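Putative tagatose-6-phosphate ketose/aldose isomerase (Escherichia coli, PDB 3C3J) is a putative isomerase whose chain carries two SIS domains, each with a parallel five-stranded sheet flanked by helices, and which pairs with a second copy of itself. Local coordinates at residues F219-W224 with A350-L355; W224-Y229 with K253-Y258; L230-L235 with D259-F264; S270-E275 with D302-R307; E275-V280 with R307-A312. One frame throughout, in Å; residues are numbered along the deposited sequence.

Contact 1 (F219-W224 with A350-L355); sequences FGYAPW and ALMQSL
The CA atoms of Tyr221 and Gln353 lie 7.1 Å apart where the loop 219-224 passes the last turns of helix 335-356, joining the entry of strand 226-231 to a long helix of the second SIS domain, an alpha/beta fold. Tyr221 and selenomethionine Met352 run alongside each other in the same direction. The phenol turns its edge to the helix: Tyr221 CE1 is 3.6 Å from Met352 O, and Tyr221 OH is 3.8 Å from Met352 CB. The rest of Met352 leads away from the loop. Gln353 slides past Tyr221 the other way, its amide plane 21° from the ring, and meets the edge of the Trp224 indole roughly crosswise. Gly220, with phi 116° and psi -173°, lies beside this amide. Beyond the two segments, Tyr221 OH is hydrogen-bonded to Ser215 O and the ring stacks with His356. The loop reverses through an inverse gamma turn centred on Pro223, closed by a weak bond of 2.8 Å from Trp224 N to Ala222 O; the same oxygen sits above one face of the Trp224 indole, offset toward its rim.

Contact 2 (W224-Y229 with K253-Y258); sequences WKRIVY and KLAAFY
Arg226 to Tyr229 pair one-to-one with Ala255 to Tyr258 in two parallel strands whose directions differ by 19°. Four backbone bonds zip them together. Lys225 O accepts Ala255 N at 3.2 Å, the longest of the set; Ala255 O takes Ile227 N at 2.8 Å, Ile227 O takes Phe257 N at 2.8 Å, and Phe257 O takes Tyr229 N at 3.0 Å. CA-H...O contacts fill in between, as from Tyr258 CA to Tyr229 O at 3.1 Å. Apolar contacts divide between two faces. On one, Ile227 CG2 presses on Ala256 CB at 3.5 Å and also touches Leu254, which packs against the Trp224 indole as well. On the other, Phe257 has CG anti to its carbonyl carbon (chi1 -52°), laying the ring back along strand 226-229: its CE2 edge meets Arg226 CB at 4.0 Å and Val228 CG2 is 4.1 Å from its CD2. The Arg226 guanidinium is held elsewhere, by Leu271 O and by Gly252 O of the second subunit. These strands open and close a beta-alpha-beta unit around helix 235-249. Phe349 of helix 335-356 covers Ile227 and Tyr229, strand 276-281 flanks strand 226-231, and Phe257 meets Phe257 of the second subunit.

Contact 3 (L230-L235 with D259-F264); sequences LGSGGL and DSPTGF
The Phe264 ring carries Leu230 on one face: CD2 stands 4.0 Å from the ring centroid and 21° off its normal, a CH-pi contact, while Leu230 CD1 lies 3.8 Å from Phe264 CD2. The pair lies in the parallel sheet of the SIS domain, at the C-terminal ends of neighbouring strands 226-231 and 255-259. Beyond the two segments, Val228 and Val272 also touch this ring. Phe264 reaches Leu230 because its CG is anti to the backbone N (chi1 -159°), and the two side chains meet at about a right angle. The other flat group, the Asp259 carboxylate, turns back on its own segment, where OD1 accepts Ser260 N through its anti lone pair. The last bond between the strands runs from Gly231 N to Asp259 O, 3.1 Å; Leu230 CA-H leans on the same oxygen. Strand 255-259 gives way to a short, weakly bonded helix, 261-264, with Ser260 as its N-cap: Ser260 OG accepts Gly263 N at 2.9 Å. Pro261 packs against the end of strand 226-231, its CD 3.3 Å from Gly231 C and 3.5 Å from Ser232 OG. Meanwhile the partner segment reverses in a type II' turn from Ser232 to Leu235, which leads to helix 235-249. Ser232 OG also bonds Asp292 on helix 288-302, and Thr262 OG1 bonds Thr89 O of the second subunit. A water bridges the two segments, donating to Ser232 OG at 2.8 Å and accepting from Thr262 N at 3.0 Å.

Contact 4 (S270-E275 with D302-R307); sequences SLVDDE and DNQAMR
An Asx turn shapes the loop 270-275 at the start of strand 276-281, and its Asp273 and Asp274 lie against Gln304 to Met306, the run-in to strand 307-312. Within the turn Asp273 OD1 accepts Glu275 N at 2.8 Å, met from above the carboxylate plane, and it also binds Thr276 OG1. The backbones meet through carbon donors: Ala305 CA-H points at Asp273 O over 3.3 Å with an angle of 160° at hydrogen, and Asp274 CA lies equally far, 3.3 Å, from Gln304 O. Asp273 O and Gln304 O are two acceptors only 3.2 Å apart, so these C-H contacts may ease their mutual repulsion. Val272 points into the contact; its CG1 touches Gln304 CG at 3.5 Å and Ala305 CB at 3.7 Å. Gln304 runs across the valine at about a right angle, its chain extended beyond CG. Selenomethionine Met306 bends at chi3 (-85°) and curls round the Asp274 carbonyl, so that CB and CE each come 3.4 Å from Asp274 O. Glu275 OE2 forms a salt bridge with Lys225, and Asp302, at the end of helix 288-302, forms one with Lys269. The contact thus sits at the surface, at the N-terminal ends of two adjacent parallel strands, with strand 226-231 on the other side of strand 276-281.

Contact 5 (E275-V280 with R307-A312); sequences ETLVVV and RVIAIA
Leu277 to Val280 and Arg307 to Ala310 pair residue by residue as neighbouring parallel strands, 15° apart in direction. Arg307 O takes Val278 N at 2.9 Å, Val278 O takes Ile309 N at 2.8 Å, Ile309 O takes Val280 N at 2.8 Å and Val280 O takes Ile311 N at 2.9 Å. At the opening end the bond from Arg307 N to Thr276 O is stretched to 3.4 Å and weak. Side chains form the next layer. Leu277 CD1 reaches across to Ile309 CD1 at 3.7 Å and also touches Arg307 CB. One step on, Val279 CG1, anti to its backbone N (chi1 -179°), meets Ile311 CD1 at 3.8 Å, the two side chains crossing at a slant. On the reverse of the sheet Val278 packs more loosely on Val308, CB to CG2 being 4.4 Å. Outside this layer, Phe349 of helix 335-356 lies on Leu277, Phe342 and Tyr345 of the same helix lie on Ile311, and Phe219 covers Ile309. Helix 288-302, which links the two strands in a beta-alpha-beta unit, covers Val278, Val308 and Ala310, and its Arg300 bonds Val308 O. With buried side chains almost wholly aliphatic, directional bonding between the strands falls to the main chain, while mostly branched aliphatic side chains line both faces.

In the fold
All five contacts lie in the second SIS domain, and contacts 2, 3 and 5 share its parallel sheet, ordered 255-259, 226-231, 276-281, 307-312, 324-326. Contacts 2 and 5 join strand pairs either side of the seam between 226-231 and 276-281, their centres about 11 Å apart. Contact 3 continues contact 2 past the C-terminal strand ends. At the N-terminal ends each segment of contact 4 leads into a strand of contact 5, so the two alternate along the chain, their centres about 10 Å apart. Contact 1 spans the others in sequence, tying the loop before strand 226-231 to helix 335-356. Contacts 2, 3 and 4 also touch the second subunit, so this sheet edge and its loops help form the dimer.

Contact 1 (F219-W224 with A350-L355)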
# COMPACT_ATOMS: atom_id res chain seq x y z
N PHE A 219 23.68 10.28 1.51
CA PHE A 219 23.70 9.70 2.85
C PHE A 219 25.06 9.04 3.10
O PHE A 219 25.40 8.78 4.25
CB PHE A 219 22.59 8.68 3.08
CG PHE A 219 21.20 9.19 2.72
CD1 PHE A 219 20.80 10.46 3.05
CD2 PHE A 219 20.30 8.36 2.06
CE1 PHE A 219 19.53 10.94 2.71
CE2 PHE A 219 19.01 8.85 1.71
CZ PHE A 219 18.65 10.12 2.04
N GLY A 220 25.81 8.74 2.03
CA GLY A 220 27.17 8.18 2.15
C GLY A 220 27.27 6.78 1.58
O GLY A 220 26.34 6.29 0.96
N TYR A 221 28.43 6.15 1.79
CA TYR A 221 28.71 4.82 1.23
C TYR A 221 29.00 3.72 2.26
O TYR A 221 29.81 2.81 2.01
CB TYR A 221 29.88 4.91 0.24
CG TYR A 221 29.65 5.91 -0.88
CD1 TYR A 221 28.66 5.70 -1.84
CD2 TYR A 221 30.45 7.05 -1.00
CE1 TYR A 221 28.46 6.59 -2.88
CE2 TYR A 221 30.26 7.95 -2.02
CZ TYR A 221 29.26 7.72 -2.97
OH TYR A 221 29.07 8.60 -3.99
N ALA A 222 28.34 3.77 3.41
CA ALA A 222 28.47 2.73 4.42
C ALA A 222 27.94 1.39 3.91
O ALA A 222 27.12 1.33 3.00
CB ALA A 222 27.75 3.14 5.71
N PRO A 223 28.42 0.28 4.50
CA PRO A 223 28.05 -1.03 4.00
C PRO A 223 26.66 -1.52 4.49
O PRO A 223 26.51 -2.65 4.95
CB PRO A 223 29.18 -1.91 4.52
CG PRO A 223 29.59 -1.25 5.82
CD PRO A 223 29.36 0.21 5.64
N TRP A 224 25.65 -0.67 4.35
CA TRP A 224 24.30 -1.10 4.68
C TRP A 224 23.81 -2.13 3.66
O TRP A 224 24.23 -2.13 2.50
CB TRP A 224 23.33 0.10 4.77
CG TRP A 224 23.67 1.21 3.87
CD1 TRP A 224 23.77 1.17 2.52
CD2 TRP A 224 24.00 2.54 4.26
NE1 TRP A 224 24.13 2.39 2.04
CE2 TRP A 224 24.28 3.26 3.09
CE3 TRP A 224 24.08 3.19 5.49
CZ2 TRP A 224 24.63 4.60 3.09
CZ3 TRP A 224 24.44 4.53 5.51
CH2 TRP A 224 24.71 5.21 4.32
N ALA A 350 20.09 7.06 -4.56
CA ALA A 350 20.01 5.85 -5.35
C ALA A 350 20.99 5.85 -6.54
O ALA A 350 21.65 4.84 -6.81
CB ALA A 350 18.54 5.62 -5.82
N LEU A 351 21.09 6.98 -7.23
CA LEU A 351 21.99 7.12 -8.38
C LEU A 351 23.45 6.85 -7.95
O LEU A 351 24.17 6.09 -8.62
CB LEU A 351 21.84 8.50 -9.00
CG LEU A 351 22.83 8.91 -10.10
CD1 LEU A 351 22.70 8.06 -11.37
CD2 LEU A 351 22.76 10.40 -10.37
N MSE A 352 23.86 7.44 -6.82
CA MSE A 352 25.25 7.32 -6.34
C MSE A 352 25.56 5.97 -5.69
O MSE A 352 26.70 5.48 -5.79
CB MSE A 352 25.59 8.48 -5.40
CG MSE A 352 25.41 9.86 -6.03
SE MSE A 352 26.18 10.09 -7.89
CE MSE A 352 25.43 8.64 -8.92
N GLN A 353 24.58 5.35 -5.05
CA GLN A 353 24.74 3.97 -4.63
C GLN A 353 24.99 3.06 -5.84
O GLN A 353 25.85 2.18 -5.80
CB GLN A 353 23.51 3.49 -3.86
CG GLN A 353 23.34 4.14 -2.48
CD GLN A 353 24.46 3.78 -1.53
OE1 GLN A 353 25.29 4.63 -1.17
NE2 GLN A 353 24.51 2.53 -1.13
N SER A 354 24.22 3.27 -6.91
CA SER A 354 24.32 2.48 -8.13
C SER A 354 25.72 2.62 -8.73
O SER A 354 26.38 1.62 -9.06
CB SER A 354 23.28 2.97 -9.14
OG SER A 354 23.30 2.23 -10.35
N LEU A 355 26.16 3.86 -8.87
CA LEU A 355 27.47 4.11 -9.46
C LEU A 355 28.59 3.58 -8.57
O LEU A 355 29.55 2.97 -9.08
CB LEU A 355 27.65 5.61 -9.70
CG LEU A 355 26.85 6.11 -10.89
CD1 LEU A 355 26.90 7.61 -10.97
CD2 LEU A 355 27.36 5.47 -12.19

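Contact 2 (W224-Y229 with K253-Y258)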
# COMPACT_ATOMS: atom_id res chain seq x y z
N TRP A 224 25.65 -0.67 4.35
CA TRP A 224 24.30 -1.10 4.68
C TRP A 224 23.81 -2.13 3.66
O TRP A 224 24.23 -2.13 2.50
CB TRP A 224 23.33 0.10 4.77
CG TRP A 224 23.67 1.21 3.87
CD1 TRP A 224 23.77 1.17 2.52
CD2 TRP A 224 24.00 2.54 4.26
NE1 TRP A 224 24.13 2.39 2.04
CE2 TRP A 224 24.28 3.26 3.09
CE3 TRP A 224 24.08 3.19 5.49
CZ2 TRP A 224 24.63 4.60 3.09
CZ3 TRP A 224 24.44 4.53 5.51
CH2 TRP A 224 24.71 5.21 4.32
N LYS A 225 22.96 -3.04 4.14
CA LYS A 225 22.32 -4.08 3.35
C LYS A 225 20.80 -3.87 3.22
O LYS A 225 20.14 -4.53 2.40
CB LYS A 225 22.50 -5.42 4.05
CG LYS A 225 23.96 -5.84 4.21
CD LYS A 225 24.52 -6.43 2.94
CE LYS A 225 25.82 -7.22 3.23
NZ LYS A 225 25.62 -8.29 4.26
N ARG A 226 20.25 -3.01 4.05
CA ARG A 226 18.82 -2.70 4.02
C ARG A 226 18.65 -1.21 4.16
O ARG A 226 19.38 -0.57 4.93
CB ARG A 226 18.06 -3.40 5.14
CG ARG A 226 18.22 -4.92 5.13
CD ARG A 226 17.48 -5.58 6.27
NE ARG A 226 17.46 -7.04 6.13
CZ ARG A 226 16.87 -7.88 6.99
NH1 ARG A 226 16.91 -9.19 6.76
NH2 ARG A 226 16.24 -7.43 8.06
N ILE A 227 17.69 -0.68 3.42
CA ILE A 227 17.28 0.69 3.60
C ILE A 227 15.77 0.73 3.81
O ILE A 227 15.03 0.02 3.14
CB ILE A 227 17.72 1.60 2.42
CG1 ILE A 227 17.32 3.05 2.71
CG2 ILE A 227 17.18 1.14 1.10
CD1 ILE A 227 18.05 4.06 1.85
N VAL A 228 15.35 1.55 4.76
CA VAL A 228 13.95 1.76 5.04
C VAL A 228 13.67 3.25 4.99
O VAL A 228 14.32 4.03 5.70
CB VAL A 228 13.50 1.26 6.43
CG1 VAL A 228 11.92 1.38 6.53
CG2 VAL A 228 14.00 -0.14 6.69
N TYR A 229 12.69 3.62 4.16
CA TYR A 229 12.17 4.99 4.17
C TYR A 229 10.84 5.05 4.88
O TYR A 229 9.96 4.21 4.61
CB TYR A 229 12.02 5.52 2.74
CG TYR A 229 13.31 5.84 2.02
CD1 TYR A 229 13.93 7.08 2.15
CD2 TYR A 229 13.87 4.92 1.14
CE1 TYR A 229 15.10 7.39 1.45
CE2 TYR A 229 15.03 5.21 0.44
CZ TYR A 229 15.64 6.45 0.60
OH TYR A 229 16.78 6.74 -0.11
N LYS A 253 20.53 -5.19 -5.09
CA LYS A 253 21.56 -5.50 -4.11
C LYS A 253 21.30 -4.87 -2.76
O LYS A 253 21.60 -5.46 -1.73
CB LYS A 253 22.94 -5.12 -4.65
CG LYS A 253 23.33 -5.91 -5.92
CD LYS A 253 23.16 -7.43 -5.79
CE LYS A 253 23.16 -8.11 -7.17
NZ LYS A 253 22.16 -7.49 -8.10
N LEU A 254 20.75 -3.67 -2.73
CA LEU A 254 20.32 -3.10 -1.46
C LEU A 254 18.83 -3.34 -1.32
O LEU A 254 18.03 -2.81 -2.12
CB LEU A 254 20.61 -1.60 -1.47
CG LEU A 254 20.51 -0.76 -0.20
CD1 LEU A 254 20.94 -1.51 1.08
CD2 LEU A 254 21.35 0.52 -0.41
N ALA A 255 18.45 -4.16 -0.34
CA ALA A 255 17.05 -4.41 -0.04
C ALA A 255 16.43 -3.10 0.46
O ALA A 255 17.01 -2.42 1.31
CB ALA A 255 16.91 -5.52 1.04
N ALA A 256 15.26 -2.75 -0.05
CA ALA A 256 14.60 -1.50 0.33
C ALA A 256 13.14 -1.71 0.75
O ALA A 256 12.41 -2.51 0.17
CB ALA A 256 14.71 -0.45 -0.81
N PHE A 257 12.75 -0.98 1.79
CA PHE A 257 11.45 -1.10 2.45
C PHE A 257 10.88 0.29 2.66
O PHE A 257 11.61 1.28 2.69
CB PHE A 257 11.59 -1.79 3.81
CG PHE A 257 12.32 -3.08 3.75
CD1 PHE A 257 11.65 -4.28 3.54
CD2 PHE A 257 13.71 -3.12 3.89
CE1 PHE A 257 12.34 -5.48 3.46
CE2 PHE A 257 14.41 -4.32 3.81
CZ PHE A 257 13.72 -5.50 3.60
N TYR A 258 9.57 0.36 2.81
CA TYR A 258 8.90 1.63 3.15
C TYR A 258 7.79 1.38 4.16
O TYR A 258 7.24 0.28 4.22
CB TYR A 258 8.29 2.27 1.91
CG TYR A 258 7.30 1.37 1.22
CD1 TYR A 258 5.92 1.48 1.47
CD2 TYR A 258 7.73 0.39 0.34
CE1 TYR A 258 5.01 0.62 0.86
CE2 TYR A 258 6.81 -0.49 -0.27
CZ TYR A 258 5.46 -0.35 -0.02
OH TYR A 258 4.55 -1.21 -0.63

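Contact 3 (L230-L235 with D259-F264)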
# COMPACT_ATOMS: atom_id res chain seq x y z
N LEU A 230 10.66 6.06 5.73
CA LEU A 230 9.42 6.25 6.51
C LEU A 230 8.84 7.64 6.30
O LEU A 230 9.56 8.65 6.29
CB LEU A 230 9.68 6.03 8.01
CG LEU A 230 10.31 4.71 8.47
CD1 LEU A 230 10.65 4.69 9.98
CD2 LEU A 230 9.39 3.54 8.11
N GLY A 231 7.53 7.70 6.09
CA GLY A 231 6.81 8.97 5.95
C GLY A 231 5.35 8.78 6.30
O GLY A 231 4.77 7.75 5.98
N SER A 232 4.75 9.77 6.95
CA SER A 232 3.36 9.69 7.38
C SER A 232 2.41 10.12 6.28
O SER A 232 2.74 10.96 5.44
CB SER A 232 3.10 10.54 8.64
OG SER A 232 3.79 10.05 9.78
N GLY A 233 1.22 9.53 6.28
CA GLY A 233 0.17 9.95 5.34
C GLY A 233 0.65 9.75 3.92
O GLY A 233 1.25 8.71 3.61
N GLY A 234 0.47 10.76 3.08
CA GLY A 234 0.93 10.72 1.71
C GLY A 234 2.45 10.65 1.51
O GLY A 234 2.91 10.22 0.47
N LEU A 235 3.23 11.07 2.52
CA LEU A 235 4.68 10.91 2.43
C LEU A 235 5.12 9.46 2.45
O LEU A 235 6.25 9.16 2.09
CB LEU A 235 5.40 11.68 3.52
CG LEU A 235 5.31 13.20 3.46
CD1 LEU A 235 5.96 13.80 4.71
CD2 LEU A 235 5.92 13.76 2.16
N ASP A 259 7.41 2.42 4.87
CA ASP A 259 6.26 2.38 5.76
C ASP A 259 5.97 3.77 6.27
O ASP A 259 6.65 4.72 5.91
CB ASP A 259 6.50 1.44 6.96
CG ASP A 259 5.23 0.66 7.38
OD1 ASP A 259 4.10 1.20 7.44
OD2 ASP A 259 5.40 -0.53 7.72
N SER A 260 4.93 3.88 7.08
CA SER A 260 4.70 5.09 7.84
C SER A 260 5.39 4.91 9.20
O SER A 260 5.58 3.79 9.64
CB SER A 260 3.22 5.34 8.06
OG SER A 260 2.67 4.34 8.86
N PRO A 261 5.82 6.01 9.82
CA PRO A 261 6.38 5.91 11.17
C PRO A 261 5.52 5.14 12.18
O PRO A 261 6.05 4.28 12.89
CB PRO A 261 6.56 7.39 11.57
CG PRO A 261 6.83 8.06 10.28
CD PRO A 261 5.95 7.36 9.27
N THR A 262 4.21 5.41 12.22
CA THR A 262 3.33 4.73 13.18
C THR A 262 3.06 3.27 12.77
O THR A 262 3.04 2.38 13.61
CB THR A 262 2.03 5.50 13.40
OG1 THR A 262 1.40 5.69 12.14
CG2 THR A 262 2.32 6.88 14.03
N GLY A 263 2.90 3.03 11.47
CA GLY A 263 2.75 1.68 10.92
C GLY A 263 3.95 0.80 11.23
O GLY A 263 3.80 -0.40 11.52
N PHE A 264 5.14 1.41 11.22
CA PHE A 264 6.41 0.70 11.42
C PHE A 264 6.49 -0.06 12.74
O PHE A 264 7.11 -1.11 12.82
CB PHE A 264 7.58 1.69 11.29
CG PHE A 264 8.91 1.05 10.97
CD1 PHE A 264 9.04 0.17 9.91
CD2 PHE A 264 10.05 1.39 11.69
CE1 PHE A 264 10.28 -0.41 9.59
CE2 PHE A 264 11.29 0.84 11.38
CZ PHE A 264 11.40 -0.07 10.32
O HOH W 1 2.84 7.56 10.60

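Contact 4 (S270-E275 with D302-R307)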
# COMPACT_ATOMS: atom_id res chain seq x y z
N SER A 270 10.92 -4.98 13.06
CA SER A 270 11.77 -6.15 13.21
C SER A 270 12.80 -6.25 12.10
O SER A 270 13.83 -6.89 12.28
CB SER A 270 10.93 -7.43 13.23
OG SER A 270 10.20 -7.53 12.05
N LEU A 271 12.54 -5.61 10.97
CA LEU A 271 13.55 -5.60 9.92
C LEU A 271 14.81 -4.77 10.26
O LEU A 271 15.85 -4.94 9.64
CB LEU A 271 12.90 -5.23 8.58
CG LEU A 271 12.67 -3.78 8.26
CD1 LEU A 271 13.96 -3.21 7.72
CD2 LEU A 271 11.49 -3.63 7.26
N VAL A 272 14.73 -3.87 11.23
CA VAL A 272 15.88 -3.04 11.55
C VAL A 272 17.01 -3.87 12.19
O VAL A 272 16.84 -4.48 13.24
CB VAL A 272 15.51 -1.86 12.47
CG1 VAL A 272 16.74 -1.04 12.81
CG2 VAL A 272 14.45 -0.97 11.82
N ASP A 273 18.15 -3.93 11.51
CA ASP A 273 19.33 -4.59 12.06
C ASP A 273 20.53 -3.64 11.95
O ASP A 273 20.38 -2.48 11.54
CB ASP A 273 19.58 -5.94 11.36
CG ASP A 273 19.91 -5.82 9.86
OD1 ASP A 273 20.40 -4.77 9.39
OD2 ASP A 273 19.71 -6.81 9.14
N ASP A 274 21.71 -4.13 12.34
CA ASP A 274 22.89 -3.27 12.37
C ASP A 274 23.53 -3.03 10.99
O ASP A 274 24.61 -2.44 10.90
CB ASP A 274 23.93 -3.76 13.41
CG ASP A 274 24.57 -5.09 13.04
OD1 ASP A 274 24.34 -5.61 11.93
OD2 ASP A 274 25.32 -5.64 13.90
N GLU A 275 22.88 -3.51 9.93
CA GLU A 275 23.24 -3.18 8.56
C GLU A 275 22.12 -2.41 7.84
O GLU A 275 22.09 -2.36 6.63
CB GLU A 275 23.53 -4.45 7.79
CG GLU A 275 24.71 -5.24 8.35
CD GLU A 275 24.88 -6.54 7.61
OE1 GLU A 275 23.92 -7.35 7.57
OE2 GLU A 275 25.96 -6.74 7.04
N ASP A 302 16.75 3.18 20.55
CA ASP A 302 17.02 1.77 20.27
C ASP A 302 18.47 1.53 19.88
O ASP A 302 19.07 0.52 20.24
CB ASP A 302 16.17 1.26 19.11
CG ASP A 302 14.70 1.12 19.45
OD1 ASP A 302 14.34 1.20 20.65
OD2 ASP A 302 13.90 0.93 18.50
N ASN A 303 19.02 2.44 19.09
CA ASN A 303 20.40 2.36 18.64
C ASN A 303 20.72 1.01 17.97
O ASN A 303 21.80 0.44 18.18
CB ASN A 303 21.34 2.64 19.83
CG ASN A 303 22.76 2.86 19.40
OD1 ASN A 303 23.03 3.49 18.39
ND2 ASN A 303 23.68 2.30 20.16
N GLN A 304 19.81 0.48 17.18
CA GLN A 304 20.07 -0.81 16.55
C GLN A 304 20.38 -0.74 15.06
O GLN A 304 21.08 -1.60 14.53
CB GLN A 304 18.99 -1.84 16.91
CG GLN A 304 17.74 -1.84 16.09
CD GLN A 304 16.53 -2.38 16.87
OE1 GLN A 304 16.60 -2.58 18.10
NE2 GLN A 304 15.40 -2.59 16.17
N ALA A 305 19.87 0.28 14.38
CA ALA A 305 20.18 0.52 12.98
C ALA A 305 21.66 0.91 12.81
O ALA A 305 22.26 1.47 13.72
CB ALA A 305 19.29 1.62 12.41
N MSE A 306 22.22 0.61 11.64
CA MSE A 306 23.53 1.15 11.28
C MSE A 306 23.52 2.66 11.32
O MSE A 306 24.48 3.27 11.77
CB MSE A 306 23.94 0.69 9.88
CG MSE A 306 25.33 1.18 9.42
SE MSE A 306 25.89 0.31 7.73
CE MSE A 306 26.68 -1.35 8.47
N ARG A 307 22.43 3.26 10.82
CA ARG A 307 22.27 4.71 10.78
C ARG A 307 20.80 5.09 10.70
O ARG A 307 20.05 4.44 9.97
CB ARG A 307 23.02 5.31 9.58
CG ARG A 307 23.25 6.81 9.70
CD ARG A 307 24.23 7.35 8.67
NE ARG A 307 25.54 6.70 8.79
CZ ARG A 307 26.53 6.77 7.89
NH1 ARG A 307 26.39 7.49 6.78
NH2 ARG A 307 27.67 6.11 8.11

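Contact 5 (E275-V280 with R307-A312)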
# COMPACT_ATOMS: atom_id res chain seq x y z
N GLU A 275 22.88 -3.51 9.93
CA GLU A 275 23.24 -3.18 8.56
C GLU A 275 22.12 -2.41 7.84
O GLU A 275 22.09 -2.36 6.63
CB GLU A 275 23.53 -4.45 7.79
CG GLU A 275 24.71 -5.24 8.35
CD GLU A 275 24.88 -6.54 7.61
OE1 GLU A 275 23.92 -7.35 7.57
OE2 GLU A 275 25.96 -6.74 7.04
N THR A 276 21.22 -1.81 8.62
CA THR A 276 20.06 -1.08 8.10
C THR A 276 20.22 0.42 8.27
O THR A 276 20.53 0.89 9.37
CB THR A 276 18.75 -1.49 8.83
OG1 THR A 276 18.53 -2.90 8.71
CG2 THR A 276 17.54 -0.71 8.27
N LEU A 277 19.99 1.15 7.17
CA LEU A 277 19.80 2.59 7.16
C LEU A 277 18.31 2.88 7.22
O LEU A 277 17.57 2.37 6.40
CB LEU A 277 20.33 3.20 5.85
CG LEU A 277 20.02 4.67 5.52
CD1 LEU A 277 20.56 5.65 6.56
CD2 LEU A 277 20.59 5.03 4.16
N VAL A 278 17.91 3.74 8.13
CA VAL A 278 16.54 4.21 8.22
C VAL A 278 16.53 5.70 7.93
O VAL A 278 17.26 6.48 8.57
CB VAL A 278 15.94 3.97 9.62
CG1 VAL A 278 14.50 4.56 9.70
CG2 VAL A 278 15.95 2.45 9.98
N VAL A 279 15.70 6.11 6.97
CA VAL A 279 15.53 7.53 6.64
C VAL A 279 14.10 7.97 6.92
O VAL A 279 13.16 7.37 6.42
CB VAL A 279 15.93 7.84 5.17
CG1 VAL A 279 15.77 9.34 4.86
CG2 VAL A 279 17.34 7.33 4.87
N VAL A 280 13.95 9.02 7.71
CA VAL A 280 12.64 9.51 8.12
C VAL A 280 12.37 10.85 7.47
O VAL A 280 13.10 11.82 7.71
CB VAL A 280 12.52 9.62 9.66
CG1 VAL A 280 11.12 10.14 10.05
CG2 VAL A 280 12.84 8.26 10.32
N ARG A 307 22.43 3.26 10.82
CA ARG A 307 22.27 4.71 10.78
C ARG A 307 20.80 5.09 10.70
O ARG A 307 20.05 4.44 9.97
CB ARG A 307 23.02 5.31 9.58
CG ARG A 307 23.25 6.81 9.70
CD ARG A 307 24.23 7.35 8.67
NE ARG A 307 25.54 6.70 8.79
CZ ARG A 307 26.53 6.77 7.89
NH1 ARG A 307 26.39 7.49 6.78
NH2 ARG A 307 27.67 6.11 8.11
N VAL A 308 20.41 6.14 11.43
CA VAL A 308 19.07 6.73 11.37
C VAL A 308 19.24 8.19 10.96
O VAL A 308 19.89 8.96 11.66
CB VAL A 308 18.31 6.65 12.70
CG1 VAL A 308 16.87 7.29 12.55
CG2 VAL A 308 18.20 5.19 13.19
N ILE A 309 18.66 8.56 9.81
CA ILE A 309 18.76 9.92 9.27
C ILE A 309 17.36 10.53 9.25
O ILE A 309 16.45 9.96 8.68
CB ILE A 309 19.33 9.94 7.83
CG1 ILE A 309 20.72 9.33 7.78
CG2 ILE A 309 19.36 11.35 7.24
CD1 ILE A 309 21.28 9.30 6.37
N ALA A 310 17.20 11.68 9.90
CA ALA A 310 16.00 12.49 9.83
C ALA A 310 16.23 13.59 8.81
O ALA A 310 17.26 14.29 8.87
CB ALA A 310 15.69 13.10 11.16
N ILE A 311 15.28 13.76 7.90
CA ILE A 311 15.25 14.90 6.99
C ILE A 311 14.06 15.78 7.39
O ILE A 311 12.93 15.31 7.42
CB ILE A 311 15.18 14.48 5.50
CG1 ILE A 311 16.26 13.44 5.17
CG2 ILE A 311 15.32 15.69 4.60
CD1 ILE A 311 16.20 12.90 3.74
N ALA A 312 14.33 17.05 7.73
CA ALA A 312 13.29 17.94 8.25
C ALA A 312 13.53 19.41 7.91
O ALA A 312 14.68 19.84 7.76
CB ALA A 312 13.14 17.78 9.77